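PDB 2PYL: DNA polymerase from Bacillus phage phi29, which replicates the viral DNA by protein-primed, strand-displacing synthesis with high processivity and fidelity, and also carries a 3'-5' exonuclease activity. Local coordinates for residues C[17-22]-C[566-571]; C[11-16]-C[58-63]; C[126-131]-C[378-383]. The protein carries 2 engineered substitutions. All blocks are in the same frame, centred on the assembly; numbering follows the deposited sequence. Where two conformers were deposited one is given.

Interaction 1. Residues C[17-22]-C[566-571]. With nucleotides of chain B.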
loop_
_atom_site.group_PDB
_atom_site.type_symbol
_atom_site.label_atom_id
_atom_site.label_comp_id
_atom_site.label_asym_id
_atom_site.label_seq_id
_atom_site.Cartn_x
_atom_site.Cartn_y
_atom_site.Cartn_z
ATOM N N THR C 17 -28.012 4.556 5.105
ATOM C CA THR C 17 -27.082 3.955 6.050
ATOM C C THR C 17 -27.780 2.960 6.974
ATOM O O THR C 17 -27.220 2.529 7.988
ATOM C CB THR C 17 -26.408 5.055 6.902
ATOM O OG1 THR C 17 -27.412 5.772 7.640
ATOM C CG2 THR C 17 -25.634 6.028 6.008
ATOM N N LYS C 18 -29.009 2.599 6.622
ATOM C CA LYS C 18 -29.780 1.666 7.417
ATOM C C LYS C 18 -29.457 0.243 6.975
ATOM O O LYS C 18 -29.488 -0.069 5.789
ATOM C CB LYS C 18 -31.269 1.937 7.269
ATOM C CG LYS C 18 -31.742 3.246 7.876
ATOM C CD LYS C 18 -33.241 3.183 8.176
ATOM C CE LYS C 18 -33.861 4.569 8.295
ATOM N NZ LYS C 18 -35.317 4.503 8.668
ATOM N N VAL C 19 -29.154 -0.611 7.944
ATOM C CA VAL C 19 -28.844 -2.028 7.700
ATOM C C VAL C 19 -29.941 -2.779 6.928
ATOM O O VAL C 19 -29.655 -3.701 6.162
ATOM C CB VAL C 19 -28.552 -2.749 9.041
ATOM C CG1 VAL C 19 -28.845 -4.241 8.962
ATOM C CG2 VAL C 19 -27.108 -2.497 9.446
ATOM N N GLU C 20 -31.184 -2.349 7.114
ATOM C CA GLU C 20 -32.350 -3.037 6.557
ATOM C C GLU C 20 -33.408 -2.084 5.989
ATOM O O GLU C 20 -34.558 -2.470 5.762
ATOM C CB GLU C 20 -32.970 -3.949 7.620
ATOM C CG GLU C 20 -32.804 -3.473 9.085
ATOM C CD GLU C 20 -32.918 -1.951 9.266
ATOM O OE1 GLU C 20 -31.889 -1.314 9.587
ATOM O OE2 GLU C 20 -34.017 -1.389 9.067
ATOM N N ASP C 21 -33.001 -0.842 5.746
ATOM C CA ASP C 21 -33.191 -0.227 4.433
ATOM C C ASP C 21 -31.916 0.304 3.767
ATOM O O ASP C 21 -31.576 1.481 3.908
ATOM C CB ASP C 21 -34.173 0.921 4.600
ATOM C CG ASP C 21 -34.971 1.185 3.367
ATOM O OD1 ASP C 21 -34.752 0.528 2.320
ATOM O OD2 ASP C 21 -35.850 2.058 3.461
ATOM N N CYS C 22 -31.239 -0.539 2.993
ATOM C CA CYS C 22 -30.000 -0.131 2.319
ATOM C C CYS C 22 -30.125 0.111 0.790
ATOM O O CYS C 22 -30.232 -0.831 0.001
ATOM C CB CYS C 22 -28.911 -1.161 2.603
ATOM S SG CYS C 22 -27.345 -0.719 1.903
ATOM N N VAL C 566 -23.339 -1.090 4.178
ATOM C CA VAL C 566 -23.471 -0.116 5.262
ATOM C C VAL C 566 -22.206 -0.134 6.149
ATOM O O VAL C 566 -21.602 -1.191 6.382
ATOM C CB VAL C 566 -24.717 -0.401 6.121
ATOM C CG1 VAL C 566 -24.758 0.520 7.339
ATOM C CG2 VAL C 566 -25.987 -0.222 5.298
ATOM N N LEU C 567 -21.796 1.045 6.616
ATOM C CA LEU C 567 -20.669 1.160 7.543
ATOM C C LEU C 567 -21.240 1.140 8.944
ATOM O O LEU C 567 -22.042 1.994 9.297
ATOM C CB LEU C 567 -19.869 2.454 7.326
ATOM C CG LEU C 567 -19.213 2.706 5.961
ATOM C CD1 LEU C 567 -18.641 4.139 5.910
ATOM C CD2 LEU C 567 -18.153 1.674 5.657
ATOM N N VAL C 568 -20.837 0.154 9.731
ATOM C CA VAL C 568 -21.306 0.022 11.112
ATOM C C VAL C 568 -20.095 0.097 12.055
ATOM O O VAL C 568 -19.025 -0.485 11.770
ATOM C CB VAL C 568 -22.090 -1.290 11.315
ATOM C CG1 VAL C 568 -22.707 -1.333 12.692
ATOM C CG2 VAL C 568 -23.179 -1.429 10.251
ATOM N N ASP C 569 -20.253 0.829 13.156
ATOM C CA ASP C 569 -19.166 1.007 14.122
ATOM C C ASP C 569 -18.900 -0.282 14.904
ATOM O O ASP C 569 -19.791 -0.827 15.564
ATOM C CB ASP C 569 -19.446 2.168 15.084
ATOM C CG ASP C 569 -19.139 3.541 14.474
ATOM O OD1 ASP C 569 -18.210 3.668 13.650
ATOM O OD2 ASP C 569 -19.822 4.518 14.846
ATOM N N ASP C 570 -17.652 -0.743 14.799
ATOM C CA ASP C 570 -17.141 -1.939 15.462
ATOM C C ASP C 570 -16.087 -1.522 16.510
ATOM O O ASP C 570 -15.509 -0.430 16.432
ATOM C CB ASP C 570 -16.529 -2.868 14.393
ATOM C CG ASP C 570 -15.996 -4.198 14.963
ATOM O OD1 ASP C 570 -16.722 -4.879 15.741
ATOM O OD2 ASP C 570 -14.843 -4.563 14.608
ATOM N N THR C 571 -15.858 -2.397 17.487
ATOM C CA THR C 571 -14.890 -2.152 18.553
ATOM C C THR C 571 -13.447 -2.350 18.073
ATOM O O THR C 571 -13.175 -3.205 17.229
ATOM C CB THR C 571 -15.162 -3.081 19.761
ATOM O OG1 THR C 571 -16.556 -3.045 20.095
ATOM C CG2 THR C 571 -14.351 -2.648 20.972
ATOM P P DC B 10 -10.975 -6.199 19.283
ATOM O OP1 DC B 10 -11.785 -5.180 19.983
ATOM O OP2 DC B 10 -10.290 -7.232 20.079
ATOM O "O5'" DC B 10 -11.856 -6.972 18.196
ATOM C "C5'" DC B 10 -12.613 -6.316 17.182
ATOM C "C4'" DC B 10 -13.453 -7.304 16.379
ATOM O "O4'" DC B 10 -12.630 -7.926 15.359
ATOM C "C3'" DC B 10 -14.064 -8.461 17.163
ATOM O "O3'" DC B 10 -15.312 -8.807 16.615
ATOM C "C2'" DC B 10 -13.070 -9.585 16.946
ATOM C "C1'" DC B 10 -12.726 -9.329 15.483
ATOM N N1 DC B 10 -11.461 -9.941 14.995
ATOM C C2 DC B 10 -11.338 -10.226 13.627
ATOM O O2 DC B 10 -12.277 -9.981 12.854
ATOM N N3 DC B 10 -10.188 -10.780 13.187
ATOM C C4 DC B 10 -9.190 -11.049 14.025
ATOM N N4 DC B 10 -8.075 -11.598 13.530
ATOM C C5 DC B 10 -9.289 -10.761 15.418
ATOM C C6 DC B 10 -10.430 -10.218 15.851
#
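Val566, buried near the start of strand 564-573, pushes its two methyl groups toward the loop 17-22 and supplies most of the strand's side of the contact. Val566 CG1 lies 3.2 Å from Thr17 O, a close carbon-oxygen contact. CG2, set beside the backbone N by a first torsion of 174° that turns CG1 anti to it, faces the inside of the loop. There Val566 CG2 meets Lys18 O at 3.5 Å and, roughly at right angles to that, the sulfur of Cys22, with Val566 CG2 and Cys22 SG 3.7 Å apart. The loop thus offers two backbone oxygens and one sulfur to a single valine, and Val566 and Cys22 both pack on Val561 as well. Two residues on, Val568 adds a looser contact at the rim: Val568 CG2 reaches Val19 CG2 at 4.2 Å, the two side chains crossing at about a right angle. Val19 CG2 also approaches Val566 CG1, at 4.4 Å, and so touches both strand valines. No hydrogen bond crosses between the segments; the join rests on packing alone, and Thr17, Lys18 and Val19 lie at the surface. Further along, the strand leaves the loop and comes to DNA. Asp570 OD2 lies 3.5 Å from C4' of DC10 of chain B, and the carbonyl oxygen of Thr571 stands 3.2 Å from C5' of that same nucleotide, both of them contacts with sugar carbons. Paired by backbone bonds with strand 551-561, the strand forms a long antiparallel beta hairpin, consistent with the thumb of this polymerase, resting one end on the exonuclease domain while the other reaches DNA.

Interaction 2. Residues C[11-16]-C[58-63]. Engineered in segment 11-16: Ala12 (natural residue Asp). With EDO (1,2-ethanediol), chain K.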
loop_
_atom_site.group_PDB
_atom_site.type_symbol
_atom_site.label_atom_id
_atom_site.label_comp_id
_atom_site.label_asym_id
_atom_site.label_seq_id
_atom_site.Cartn_x
_atom_site.Cartn_y
_atom_site.Cartn_z
ATOM N N CYS C 11 -18.670 9.365 -11.796
ATOM C CA CYS C 11 -19.922 8.965 -11.176
ATOM C C CYS C 11 -19.800 8.893 -9.672
ATOM O O CYS C 11 -18.713 8.771 -9.140
ATOM C CB CYS C 11 -20.338 7.579 -11.671
ATOM S SG CYS C 11 -20.507 7.395 -13.449
ATOM N N ALA C 12 -20.951 8.953 -9.008
ATOM C CA ALA C 12 -21.053 8.853 -7.570
ATOM C C ALA C 12 -22.475 8.437 -7.169
ATOM O O ALA C 12 -23.423 8.682 -7.905
ATOM C CB ALA C 12 -20.683 10.195 -6.916
ATOM N N PHE C 13 -22.595 7.795 -6.003
ATOM C CA PHE C 13 -23.883 7.499 -5.362
ATOM C C PHE C 13 -23.928 8.160 -3.982
ATOM O O PHE C 13 -22.906 8.302 -3.328
ATOM C CB PHE C 13 -24.089 5.980 -5.118
ATOM C CG PHE C 13 -24.247 5.133 -6.368
ATOM C CD1 PHE C 13 -23.817 3.821 -6.367
ATOM C CD2 PHE C 13 -24.859 5.620 -7.522
ATOM C CE1 PHE C 13 -23.966 3.007 -7.512
ATOM C CE2 PHE C 13 -25.018 4.820 -8.639
ATOM C CZ PHE C 13 -24.564 3.512 -8.636
ATOM N N GLU C 14 -25.128 8.546 -3.548
ATOM C CA GLU C 14 -25.422 8.774 -2.140
ATOM C C GLU C 14 -26.364 7.655 -1.735
ATOM O O GLU C 14 -27.297 7.326 -2.452
ATOM C CB GLU C 14 -26.062 10.136 -1.878
ATOM C CG GLU C 14 -25.200 11.343 -2.237
ATOM C CD GLU C 14 -23.899 11.462 -1.433
ATOM O OE1 GLU C 14 -23.833 11.048 -0.261
ATOM O OE2 GLU C 14 -22.923 11.991 -1.994
ATOM N N THR C 15 -26.102 7.049 -0.588
ATOM C CA THR C 15 -26.804 5.839 -0.181
ATOM C C THR C 15 -27.318 6.010 1.240
ATOM O O THR C 15 -26.804 6.820 1.997
ATOM C CB THR C 15 -25.868 4.615 -0.252
ATOM O OG1 THR C 15 -24.748 4.830 0.616
ATOM C CG2 THR C 15 -25.354 4.399 -1.662
ATOM N N THR C 16 -28.355 5.255 1.581
ATOM C CA THR C 16 -28.859 5.208 2.935
ATOM C C THR C 16 -27.943 4.341 3.796
ATOM O O THR C 16 -27.195 3.496 3.282
ATOM C CB THR C 16 -30.277 4.645 2.991
ATOM O OG1 THR C 16 -30.266 3.274 2.571
ATOM C CG2 THR C 16 -31.210 5.468 2.113
ATOM N N LEU C 58 -16.696 4.183 -16.987
ATOM C CA LEU C 58 -17.199 4.857 -15.804
ATOM C C LEU C 58 -16.180 4.775 -14.659
ATOM O O LEU C 58 -15.465 3.772 -14.516
ATOM C CB LEU C 58 -18.496 4.189 -15.363
ATOM C CG LEU C 58 -19.797 4.613 -16.053
ATOM C CD1 LEU C 58 -19.646 4.831 -17.547
ATOM C CD2 LEU C 58 -20.887 3.616 -15.747
ATOM N N TYR C 59 -16.143 5.827 -13.840
ATOM C CA TYR C 59 -15.289 5.893 -12.648
ATOM C C TYR C 59 -16.103 6.297 -11.423
ATOM O O TYR C 59 -16.829 7.303 -11.447
ATOM C CB TYR C 59 -14.151 6.902 -12.833
ATOM C CG TYR C 59 -13.151 6.547 -13.916
ATOM C CD1 TYR C 59 -13.408 6.845 -15.249
ATOM C CD2 TYR C 59 -11.948 5.918 -13.604
ATOM C CE1 TYR C 59 -12.491 6.514 -16.264
ATOM C CE2 TYR C 59 -11.016 5.595 -14.598
ATOM C CZ TYR C 59 -11.297 5.895 -15.922
ATOM O OH TYR C 59 -10.391 5.572 -16.908
ATOM N N PHE C 60 -15.996 5.498 -10.368
ATOM C CA PHE C 60 -16.488 5.864 -9.045
ATOM C C PHE C 60 -15.307 6.006 -8.123
ATOM O O PHE C 60 -14.341 5.230 -8.206
ATOM C CB PHE C 60 -17.408 4.788 -8.456
ATOM C CG PHE C 60 -18.781 4.739 -9.065
ATOM C CD1 PHE C 60 -18.983 4.169 -10.310
ATOM C CD2 PHE C 60 -19.882 5.217 -8.364
ATOM C CE1 PHE C 60 -20.264 4.091 -10.856
ATOM C CE2 PHE C 60 -21.150 5.158 -8.906
ATOM C CZ PHE C 60 -21.346 4.600 -10.148
ATOM N N HIS C 61 -15.399 6.960 -7.210
ATOM C CA HIS C 61 -14.357 7.136 -6.221
ATOM C C HIS C 61 -14.620 6.212 -5.040
ATOM O O HIS C 61 -15.518 6.458 -4.226
ATOM C CB HIS C 61 -14.249 8.581 -5.775
ATOM C CG HIS C 61 -12.899 8.934 -5.253
ATOM N ND1 HIS C 61 -11.765 8.836 -6.029
ATOM C CD2 HIS C 61 -12.498 9.385 -4.040
ATOM C CE1 HIS C 61 -10.723 9.219 -5.315
ATOM N NE2 HIS C 61 -11.138 9.542 -4.102
ATOM N N ASN C 62 -13.812 5.149 -4.982
ATOM C CA ASN C 62 -13.991 4.003 -4.081
ATOM C C ASN C 62 -15.059 3.013 -4.630
ATOM O O ASN C 62 -16.149 2.872 -4.081
ATOM C CB ASN C 62 -14.279 4.443 -2.638
ATOM C CG ASN C 62 -14.104 3.315 -1.636
ATOM O OD1 ASN C 62 -14.605 3.382 -0.508
ATOM N ND2 ASN C 62 -13.412 2.260 -2.050
ATOM N N LEU C 63 -14.702 2.345 -5.725
ATOM C CA LEU C 63 -15.555 1.366 -6.407
ATOM C C LEU C 63 -16.056 0.252 -5.487
ATOM O O LEU C 63 -17.142 -0.271 -5.705
ATOM C CB LEU C 63 -14.803 0.734 -7.588
ATOM C CG LEU C 63 -15.556 -0.145 -8.613
ATOM C CD1 LEU C 63 -16.695 0.593 -9.313
ATOM C CD2 LEU C 63 -14.565 -0.698 -9.632
HETATM C C1 EDO K . -8.298 2.158 -18.133
HETATM O O1 EDO K . -6.964 1.634 -18.093
HETATM C C2 EDO K . -8.614 2.822 -16.800
HETATM O O2 EDO K . -8.087 4.159 -16.738
HETATM O O HOH W 1 -17.859 8.164 -6.417
#
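Phe60 lays its ring against Cys11 and drives one edge at the ring of Phe13. Starting at CB, a first torsion of -75° carries Phe60 CG beside its own backbone N and against the neighbouring strand, 4.0 Å from Cys11 O. One side of the ring continues past the backbone, with Phe60 CD2 3.9 Å from Ala12 CA; Ala12 is an engineered residue standing where the natural protein has aspartate. On the other side CD1 and then CE1 pass CB of Cys11, which stands over that ring face. This methylene makes a CH-pi contact, 3.6 Å from Cys11 CB to the Phe60 centroid, while the sulfur leans off obliquely to Leu58 CG. The two strands are parallel neighbours in the mixed sheet of the proofreading exonuclease, an RNase H-like fold; strand 11-15 bears Glu14 and the position of Ala12, both essential for 3'-5' exonucleolysis. At the far end of the ring, CE2 lies over the centre of the Phe13 ring, and Phe60 CZ reaches Phe13 CZ at 3.7 Å. The pair is edge-to-face, its planes tilted at 58°. On the Cys11 side of the ring, Cys11 N donates to Tyr59 O over 2.8 Å. Further along, where Cys11 O and His61 N are 4.2 Å apart, a water joins them, donating to the oxygen and accepting from the nitrogen.

Interaction 3. Residues C[126-131]-C[378-383]. With TTP (thymidine-5'-triphosphate), chain F.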
loop_
_atom_site.group_PDB
_atom_site.type_symbol
_atom_site.label_atom_id
_atom_site.label_comp_id
_atom_site.label_asym_id
_atom_site.label_seq_id
_atom_site.Cartn_x
_atom_site.Cartn_y
_atom_site.Cartn_z
ATOM N N LEU C 126 -6.086 8.020 -7.684
ATOM C CA LEU C 126 -6.021 9.157 -6.761
ATOM C C LEU C 126 -6.456 8.724 -5.356
ATOM O O LEU C 126 -7.579 8.994 -4.954
ATOM C CB LEU C 126 -6.940 10.275 -7.255
ATOM C CG LEU C 126 -6.618 10.928 -8.609
ATOM C CD1 LEU C 126 -7.866 11.565 -9.198
ATOM C CD2 LEU C 126 -5.476 11.940 -8.451
ATOM N N PRO C 127 -5.579 8.024 -4.617
ATOM C CA PRO C 127 -5.947 7.429 -3.330
ATOM C C PRO C 127 -6.057 8.443 -2.187
ATOM O O PRO C 127 -5.351 8.333 -1.191
ATOM C CB PRO C 127 -4.803 6.430 -3.068
ATOM C CG PRO C 127 -3.647 6.990 -3.789
ATOM C CD PRO C 127 -4.185 7.713 -4.988
ATOM N N PHE C 128 -6.969 9.401 -2.347
ATOM C CA PHE C 128 -7.200 10.464 -1.363
ATOM C C PHE C 128 -8.706 10.747 -1.251
ATOM O O PHE C 128 -9.464 10.487 -2.204
ATOM C CB PHE C 128 -6.476 11.770 -1.768
ATOM C CG PHE C 128 -5.083 11.565 -2.311
ATOM C CD1 PHE C 128 -4.841 11.616 -3.680
ATOM C CD2 PHE C 128 -4.019 11.322 -1.454
ATOM C CE1 PHE C 128 -3.566 11.413 -4.185
ATOM C CE2 PHE C 128 -2.735 11.115 -1.952
ATOM C CZ PHE C 128 -2.510 11.160 -3.317
ATOM N N PRO C 129 -9.141 11.311 -0.106
ATOM C CA PRO C 129 -10.483 11.885 -0.016
ATOM C C PRO C 129 -10.726 12.951 -1.094
ATOM O O PRO C 129 -9.788 13.670 -1.481
ATOM C CB PRO C 129 -10.491 12.538 1.373
ATOM C CG PRO C 129 -9.487 11.837 2.131
ATOM C CD PRO C 129 -8.411 11.470 1.160
ATOM N N VAL C 130 -11.975 13.059 -1.548
ATOM C CA VAL C 130 -12.378 14.037 -2.574
ATOM C C VAL C 130 -11.961 15.495 -2.245
ATOM O O VAL C 130 -11.542 16.255 -3.128
ATOM C CB VAL C 130 -13.931 13.991 -2.802
ATOM C CG1 VAL C 130 -14.404 15.176 -3.629
ATOM C CG2 VAL C 130 -14.341 12.697 -3.468
ATOM N N LYS C 131 -12.093 15.881 -0.980
ATOM C CA LYS C 131 -11.767 17.242 -0.570
ATOM C C LYS C 131 -10.266 17.519 -0.613
ATOM O O LYS C 131 -9.848 18.638 -0.915
ATOM C CB LYS C 131 -12.332 17.534 0.817
ATOM C CG LYS C 131 -13.850 17.562 0.822
ATOM C CD LYS C 131 -14.414 18.672 1.700
ATOM C CE LYS C 131 -15.875 18.934 1.349
ATOM N NZ LYS C 131 -16.248 20.325 1.595
ATOM N N ILE C 378 -0.194 15.733 -4.536
ATOM C CA ILE C 378 0.712 15.713 -5.692
ATOM C C ILE C 378 2.106 15.164 -5.308
ATOM O O ILE C 378 2.733 14.422 -6.062
ATOM C CB ILE C 378 0.884 17.121 -6.306
ATOM C CG1 ILE C 378 -0.473 17.781 -6.614
ATOM C CG2 ILE C 378 1.773 17.061 -7.543
ATOM C CD1 ILE C 378 -1.385 16.981 -7.514
ATOM N N LYS C 379 2.575 15.547 -4.129
ATOM C CA LYS C 379 3.792 14.992 -3.548
ATOM C C LYS C 379 3.636 13.497 -3.229
ATOM O O LYS C 379 4.534 12.699 -3.510
ATOM C CB LYS C 379 4.143 15.758 -2.271
ATOM C CG LYS C 379 5.442 15.363 -1.611
ATOM C CD LYS C 379 5.510 15.942 -0.208
ATOM C CE LYS C 379 6.920 16.363 0.169
ATOM N NZ LYS C 379 7.379 17.595 -0.559
ATOM N N GLN C 380 2.511 13.129 -2.625
ATOM C CA GLN C 380 2.259 11.730 -2.278
ATOM C C GLN C 380 2.166 10.832 -3.526
ATOM O O GLN C 380 2.524 9.646 -3.481
ATOM C CB GLN C 380 0.999 11.595 -1.432
ATOM C CG GLN C 380 1.033 12.365 -0.112
ATOM C CD GLN C 380 2.239 12.019 0.736
ATOM O OE1 GLN C 380 3.060 12.882 1.039
ATOM N NE2 GLN C 380 2.371 10.739 1.105
ATOM N N LEU C 381 1.718 11.407 -4.636
ATOM C CA LEU C 381 1.633 10.691 -5.905
ATOM C C LEU C 381 3.012 10.419 -6.492
ATOM O O LEU C 381 3.229 9.359 -7.061
ATOM C CB LEU C 381 0.790 11.477 -6.919
ATOM C CG LEU C 381 -0.732 11.442 -6.761
ATOM C CD1 LEU C 381 -1.383 12.454 -7.708
ATOM C CD2 LEU C 381 -1.279 10.029 -7.016
ATOM N N ALA C 382 3.923 11.385 -6.381
ATOM C CA ALA C 382 5.313 11.208 -6.821
ATOM C C ALA C 382 6.020 10.166 -5.939
ATOM O O ALA C 382 6.728 9.290 -6.420
ATOM C CB ALA C 382 6.061 12.534 -6.786
ATOM N N LYS C 383 5.787 10.264 -4.646
ATOM C CA LYS C 383 6.222 9.261 -3.701
ATOM C C LYS C 383 5.718 7.849 -4.137
ATOM O O LYS C 383 6.478 6.875 -4.110
ATOM C CB LYS C 383 5.725 9.689 -2.308
ATOM C CG LYS C 383 5.950 8.729 -1.173
ATOM C CD LYS C 383 5.319 9.257 0.122
ATOM C CE LYS C 383 5.097 8.125 1.144
ATOM N NZ LYS C 383 4.467 8.557 2.454
HETATM P PA TTP F . 7.859 5.960 4.021
HETATM O O1A TTP F . 8.800 6.482 5.083
HETATM O O2A TTP F . 6.499 5.685 4.598
HETATM O O3A TTP F . 7.685 6.980 2.810
HETATM P PB TTP F . 8.888 7.682 2.016
HETATM O O1B TTP F . 9.014 7.102 0.639
HETATM O O2B TTP F . 10.187 7.766 2.812
HETATM O O3B TTP F . 8.265 9.161 1.869
HETATM P PG TTP F . 8.027 10.152 3.126
HETATM O O1G TTP F . 8.996 9.844 4.231
HETATM O O2G TTP F . 6.630 10.014 3.660
HETATM O O3G TTP F . 8.248 11.528 2.554
HETATM O "O5'" TTP F . 8.450 4.662 3.314
HETATM C "C5'" TTP F . 9.498 3.863 3.809
HETATM C "C4'" TTP F . 9.670 2.699 2.836
HETATM O "O4'" TTP F . 8.565 1.782 2.912
HETATM C "C3'" TTP F . 9.731 3.140 1.390
HETATM O "O3'" TTP F . 11.044 3.504 0.986
HETATM C "C2'" TTP F . 9.215 1.931 0.659
HETATM C "C1'" TTP F . 8.223 1.298 1.618
HETATM N N1 TTP F . 6.887 1.736 1.218
HETATM C C2 TTP F . 6.263 1.119 0.123
HETATM O O2 TTP F . 6.841 0.186 -0.461
HETATM N N3 TTP F . 5.041 1.515 -0.270
HETATM C C4 TTP F . 4.394 2.512 0.341
HETATM O O4 TTP F . 3.273 2.877 -0.054
HETATM C C5 TTP F . 5.036 3.195 1.482
HETATM C C5M TTP F . 4.361 4.326 2.218
HETATM C C6 TTP F . 6.285 2.760 1.861
#
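Leu381 is the main bump of helix 376-393 here, and Leu126, Pro127 and Phe128 form the hollow that takes it. Its branch point meets the rim of the aromatic ring rather than a face: Leu381 CG lies in the ring plane, 3.8 Å from Phe128 CE1. The two methyls splay to different walls. Leu381 CD1 touches Leu126 CD2 at 4.2 Å, while Leu381 CD2 rests against both the ring edge and Pro127, 4.2 Å from Pro127 CD. In return the ring is itself a wedge. A first torsion of -42° aims it at the helix, and its outer edge enters the notch between two successive residues, with Phe128 CE2 3.8 Å from Gln380 CB on one side and Leu381 on the other. An inverse gamma turn centred on Pro127, closed by a 2.7 Å bond from Phe128 N to Leu126 O, bends 126-128 sharply. All the contacts across are apolar. Lys383 leaves the same helix for the nucleotide: fully extended, Lys383 donates from NZ to O2G of the bound thymidine triphosphate at 2.9 Å, and its CE lies close to the bridging oxygens. Lys371 NZ and Tyr254 N also bind this triphosphate. The contact therefore joins the exonuclease region to a polymerase helix whose Lys383 binds the incoming nucleotide. Around it, Leu126 and Phe128 pack on Ile133 of helix 130-137, Leu126 also on Ala176 and Leu381 on Gln180 of helix 160-181, while Ala382 packs against helix 361-372.

In the fold
From the N terminus, strand 8-15 opens interaction 2, which closes a short loop at 58-63 after the chain has built two more strands of the exonuclease sheet and helix 44-54. Interaction 1 starts in between, at 17-22, and closes only near the C terminus, so these two cross. They touch where Thr16 OG1 probably bonds Asp21 O. Interaction 3 begins after interaction 2 has closed, lies wholly within the span of interaction 1, and links the exonuclease region to the polymerase helix 376-393. A probable bond from His61 NE2 to Phe128 O connects 2 with 3. The exonuclease region is thus tied to two later parts of the polymerase.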